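Malonyl CoA-acyl carrier protein transacylase (Clostridium perfringens, PDB 3PTW) probably transfers the malonyl group from malonyl-CoA to acyl carrier protein, the step that supplies malonyl units for fatty acid synthesis. Local coordinates at residues Lys148-Tyr152 / Gly153-Gly157; Asn257-Glu260 / Lys261-Ser265. All coordinates share one frame; numbering follows the deposited sequence.

Interaction 1: residues Lys148-Tyr152 / Gly153-Gly157; sequences KSSPY and GIVEG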
loop_
_atom_site.group_PDB
_atom_site.type_symbol
_atom_site.label_atom_id
_atom_site.label_comp_id
_atom_site.label_asym_id
_atom_site.label_seq_id
_atom_site.Cartn_x
_atom_site.Cartn_y
_atom_site.Cartn_z
ATOM N N LYS A 148 14.490 16.993 17.815
ATOM C CA LYS A 148 14.015 18.090 18.643
ATOM C C LYS A 148 12.689 17.779 19.311
ATOM O O LYS A 148 12.399 18.322 20.383
ATOM C CB LYS A 148 13.855 19.358 17.810
ATOM C CG LYS A 148 15.144 20.030 17.423
ATOM C CD LYS A 148 14.851 21.088 16.379
ATOM C CE LYS A 148 15.912 22.166 16.362
ATOM N NZ LYS A 148 15.493 23.231 15.423
ATOM N N SER A 149 11.892 16.915 18.681
ATOM C CA SER A 149 10.515 16.668 19.117
ATOM C C SER A 149 10.398 15.501 20.092
ATOM O O SER A 149 9.402 15.393 20.797
ATOM C CB SER A 149 9.585 16.424 17.913
ATOM O OG SER A 149 9.650 17.477 16.965
ATOM N N SER A 150 11.419 14.642 20.140
ATOM C CA SER A 150 11.352 13.407 20.931
ATOM C C SER A 150 11.276 13.577 22.460
ATOM O O SER A 150 10.733 12.710 23.131
ATOM C CB SER A 150 12.473 12.445 20.537
ATOM O OG SER A 150 12.148 11.804 19.314
ATOM N N PRO A 151 11.803 14.689 23.012
ATOM C CA PRO A 151 11.566 14.912 24.447
ATOM C C PRO A 151 10.090 15.163 24.803
ATOM O O PRO A 151 9.732 15.120 25.973
ATOM C CB PRO A 151 12.403 16.163 24.762
ATOM C CG PRO A 151 13.432 16.228 23.671
ATOM C CD PRO A 151 12.745 15.674 22.450
ATOM N N TYR A 152 9.245 15.418 23.802
ATOM C CA TYR A 152 7.835 15.727 24.047
ATOM C C TYR A 152 6.979 14.491 23.870
ATOM O O TYR A 152 5.757 14.523 24.070
ATOM C CB TYR A 152 7.359 16.870 23.146
ATOM C CG TYR A 152 8.074 18.171 23.426
ATOM C CD1 TYR A 152 7.697 18.980 24.509
ATOM C CD2 TYR A 152 9.143 18.589 22.630
ATOM C CE1 TYR A 152 8.354 20.176 24.781
ATOM C CE2 TYR A 152 9.816 19.792 22.896
ATOM C CZ TYR A 152 9.415 20.576 23.967
ATOM O OH TYR A 152 10.063 21.762 24.237
ATOM N N GLY A 153 7.633 13.396 23.509
ATOM C CA GLY A 153 6.953 12.133 23.276
ATOM C C GLY A 153 7.318 11.545 21.932
ATOM O O GLY A 153 8.142 12.112 21.196
ATOM N N ILE A 154 6.684 10.417 21.606
ATOM C CA ILE A 154 7.063 9.620 20.438
ATOM C C ILE A 154 6.767 10.274 19.093
ATOM O O ILE A 154 5.613 10.556 18.752
ATOM C CB ILE A 154 6.447 8.198 20.494
ATOM C CG1 ILE A 154 7.139 7.380 21.600
ATOM C CG2 ILE A 154 6.538 7.503 19.110
ATOM C CD1 ILE A 154 6.383 6.149 22.038
ATOM N N VAL A 155 7.831 10.512 18.334
ATOM C CA VAL A 155 7.705 10.884 16.925
ATOM C C VAL A 155 8.781 10.158 16.108
ATOM O O VAL A 155 9.966 10.146 16.464
ATOM C CB VAL A 155 7.715 12.430 16.729
ATOM C CG1 VAL A 155 8.772 13.077 17.605
ATOM C CG2 VAL A 155 7.876 12.818 15.268
ATOM N N GLU A 156 8.339 9.537 15.022
ATOM C CA GLU A 156 9.180 8.697 14.192
ATOM C C GLU A 156 8.764 8.892 12.730
ATOM O O GLU A 156 7.632 9.312 12.454
ATOM C CB GLU A 156 9.014 7.217 14.613
ATOM C CG GLU A 156 9.411 6.900 16.085
ATOM C CD GLU A 156 9.224 5.428 16.483
ATOM O OE1 GLU A 156 8.721 4.629 15.658
ATOM O OE2 GLU A 156 9.575 5.064 17.633
ATOM N N GLY A 157 9.680 8.622 11.797
ATOM C CA GLY A 157 9.318 8.588 10.376
ATOM C C GLY A 157 8.345 7.440 10.131
ATOM O O GLY A 157 8.518 6.354 10.687
HETATM O O HOH W 1 10.396 9.403 19.757
#
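Val155 sets CG1 between its own backbone N and carbonyl carbon (chi1 42°), and this rotation swings the methyl onto Ser149, whose OG stands anti to the carbonyl carbon and thereby keeps clear of it. The two side chains meet methyl to methylene, Val155 CG1 lying 3.5 Å from Ser149 CB, tighter than a usual carbon contact. Ser149 OG and Ser150 OG bond to the carbonyls of Ile145 and Ile146, each one helical turn back, so the buried hydroxyl of Ser149 has its partner within its own helix. Ser150 OG also receives a hydrogen bond from a water at 3.0 Å, and that water accepts from Val155 N at 3.1 Å, bridging the Ser150 side chain to the first residue of the strand. These residues form the tight connection between helix 139-149 and strand 155-162, an outermost strand of the four-stranded antiparallel sheet in the smaller, ferredoxin-like subdomain of the acyltransferase fold. Within the turn, Gly153 N donates to Ser150 O over 3.2 Å. The N-H points well (158°), but the donor stands above the carbonyl plane rather than on a lone pair, as the sharp bend of a 3-10 segment brings it. Gly153 O approaches Ser150 CA in a CA-H...O contact of 3.5 Å. Gly153 turns through positive phi, a conformation open to glycine because it has no CB beside Tyr152 O. Tyr152 directs its ring away from the strand; Ser149 O lies at the ring edge, in plane, and Lys177 of helix 172-184 makes a cation-pi contact with it. The same helix packs against Ser149 through Ala178 and Phe181, and against Val155 through Leu175.

Interaction 2: residues Asn257-Glu260 / Lys261-Ser265; sequences NDIE and KMIES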
loop_
_atom_site.group_PDB
_atom_site.type_symbol
_atom_site.label_atom_id
_atom_site.label_comp_id
_atom_site.label_asym_id
_atom_site.label_seq_id
_atom_site.Cartn_x
_atom_site.Cartn_y
_atom_site.Cartn_z
ATOM N N ASN A 257 12.389 4.210 -1.717
ATOM C CA ASN A 257 13.495 3.275 -1.943
ATOM C C ASN A 257 13.038 2.073 -2.787
ATOM O O ASN A 257 13.769 1.607 -3.683
ATOM C CB ASN A 257 14.098 2.800 -0.622
ATOM C CG ASN A 257 14.434 3.950 0.331
ATOM O OD1 ASN A 257 13.550 4.628 0.870
ATOM N ND2 ASN A 257 15.715 4.151 0.555
ATOM N N ASP A 258 11.827 1.594 -2.498
ATOM C CA ASP A 258 11.216 0.489 -3.243
ATOM C C ASP A 258 11.160 0.815 -4.730
ATOM O O ASP A 258 11.609 0.025 -5.557
ATOM C CB ASP A 258 9.797 0.182 -2.733
ATOM C CG ASP A 258 9.792 -0.571 -1.422
ATOM O OD1 ASP A 258 10.786 -1.276 -1.121
ATOM O OD2 ASP A 258 8.778 -0.484 -0.692
ATOM N N ILE A 259 10.629 1.993 -5.056
ATOM C CA ILE A 259 10.510 2.436 -6.450
ATOM C C ILE A 259 11.891 2.521 -7.101
ATOM O O ILE A 259 12.096 2.012 -8.202
ATOM C CB ILE A 259 9.762 3.789 -6.564
ATOM C CG1 ILE A 259 8.340 3.664 -6.007
ATOM C CG2 ILE A 259 9.790 4.317 -8.020
ATOM C CD1 ILE A 259 7.467 2.553 -6.681
ATOM N N GLU A 260 12.823 3.148 -6.388
ATOM C CA GLU A 260 14.204 3.327 -6.834
ATOM C C GLU A 260 14.825 1.975 -7.211
ATOM O O GLU A 260 15.437 1.838 -8.270
ATOM C CB GLU A 260 15.007 4.036 -5.711
ATOM C CG GLU A 260 15.809 5.267 -6.138
ATOM C CD GLU A 260 15.533 6.527 -5.271
ATOM O OE1 GLU A 260 15.226 7.584 -5.872
ATOM O OE2 GLU A 260 15.623 6.477 -4.023
ATOM N N LYS A 261 14.648 0.977 -6.347
ATOM C CA LYS A 261 15.148 -0.370 -6.594
ATOM C C LYS A 261 14.463 -1.037 -7.782
ATOM O O LYS A 261 15.107 -1.740 -8.574
ATOM C CB LYS A 261 15.033 -1.239 -5.339
ATOM C CG LYS A 261 16.083 -0.921 -4.280
ATOM C CD LYS A 261 17.445 -1.487 -4.663
ATOM C CE LYS A 261 18.548 -0.841 -3.838
ATOM N NZ LYS A 261 19.066 0.406 -4.484
ATOM N N MET A 262 13.160 -0.801 -7.919
ATOM C CA MET A 262 12.420 -1.329 -9.056
ATOM C C MET A 262 13.040 -0.801 -10.350
ATOM O O MET A 262 13.269 -1.563 -11.284
ATOM C CB MET A 262 10.925 -0.981 -8.962
ATOM C CG MET A 262 10.177 -1.800 -7.913
ATOM S SD MET A 262 8.411 -1.466 -7.773
ATOM C CE MET A 262 7.778 -2.407 -9.175
ATOM N N ILE A 263 13.309 0.507 -10.387
ATOM C CA ILE A 263 13.933 1.155 -11.540
ATOM C C ILE A 263 15.352 0.627 -11.774
ATOM O O ILE A 263 15.720 0.347 -12.915
ATOM C CB ILE A 263 13.916 2.704 -11.408
ATOM C CG1 ILE A 263 12.469 3.204 -11.504
ATOM C CG2 ILE A 263 14.850 3.373 -12.455
ATOM C CD1 ILE A 263 12.289 4.705 -11.400
ATOM N N GLU A 264 16.127 0.494 -10.693
ATOM C CA GLU A 264 17.447 -0.156 -10.727
ATOM C C GLU A 264 17.360 -1.510 -11.411
ATOM O O GLU A 264 18.188 -1.852 -12.242
ATOM C CB GLU A 264 17.961 -0.376 -9.308
ATOM C CG GLU A 264 19.240 0.336 -8.959
ATOM C CD GLU A 264 19.809 -0.143 -7.626
ATOM O OE1 GLU A 264 20.249 0.720 -6.836
ATOM O OE2 GLU A 264 19.789 -1.375 -7.360
ATOM N N SER A 265 16.324 -2.258 -11.052
ATOM C CA SER A 265 16.089 -3.605 -11.541
ATOM C C SER A 265 15.560 -3.622 -12.970
ATOM O O SER A 265 15.299 -4.691 -13.520
ATOM C CB SER A 265 15.115 -4.329 -10.613
ATOM O OG SER A 265 15.564 -4.252 -9.263
#
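Met262 packs back along its helix against Asp258 and Ile259. Its CB lies 3.3 Å from Ile259 O; CG, set anti to the carbonyl carbon (chi1 -74°), passes 3.3 Å from Asp258 O. SD then runs on to the CD1 methyl of Ile259 at 4.3 Å, a loose apolar contact, and a bend at chi3 turns CE away from residues 257-260. Outside the helix this side chain lies on Met227, Ile86, Cys88 and Phe270. Ile263 continues the apolar face, its CD1 4.2 Å from Ile259 CG2. On another side of the helix, Lys261 bends at chi2 and chi4 to bring NZ 2.7 Å from Glu264 OE1, a salt bridge in which NZ comes from above the carboxylate plane. At the C-terminal end Lys261 O is gripped twice, by Ser265 N and by Ser265 OG at 2.6 Å, from opposite faces of its plane. Buried Asp258 turns its carboxylate to Asn229, which bonds OD2. Successive i to i+4 backbone bonds, such as Ile263 N to Ile259 O at 2.9 Å, make this an amphipathic alpha-helix packed on the largely parallel sheet of an alpha/beta-hydrolase-like acyltransferase core.

Interaction 1 comes first along the chain and interaction 2 follows about a hundred residues later; their centres are 30 Å apart, the nearest atoms about 11 Å, and they do not touch. Both lie in the one acyl transferase domain but serve different sheets. Residues 148-157 join helix 139-149 to strand 155-162 at the edge of the four-stranded antiparallel sheet, far from the chain's centre. Residues 257-265 belong to helix 255-264, packed on strands 86-89, 225-228 and 269-273 of the six-stranded mixed sheet. Strand 86-89 leads into a probable nucleophile elbow, near which, without touching it, the side chain of Asp258 lies.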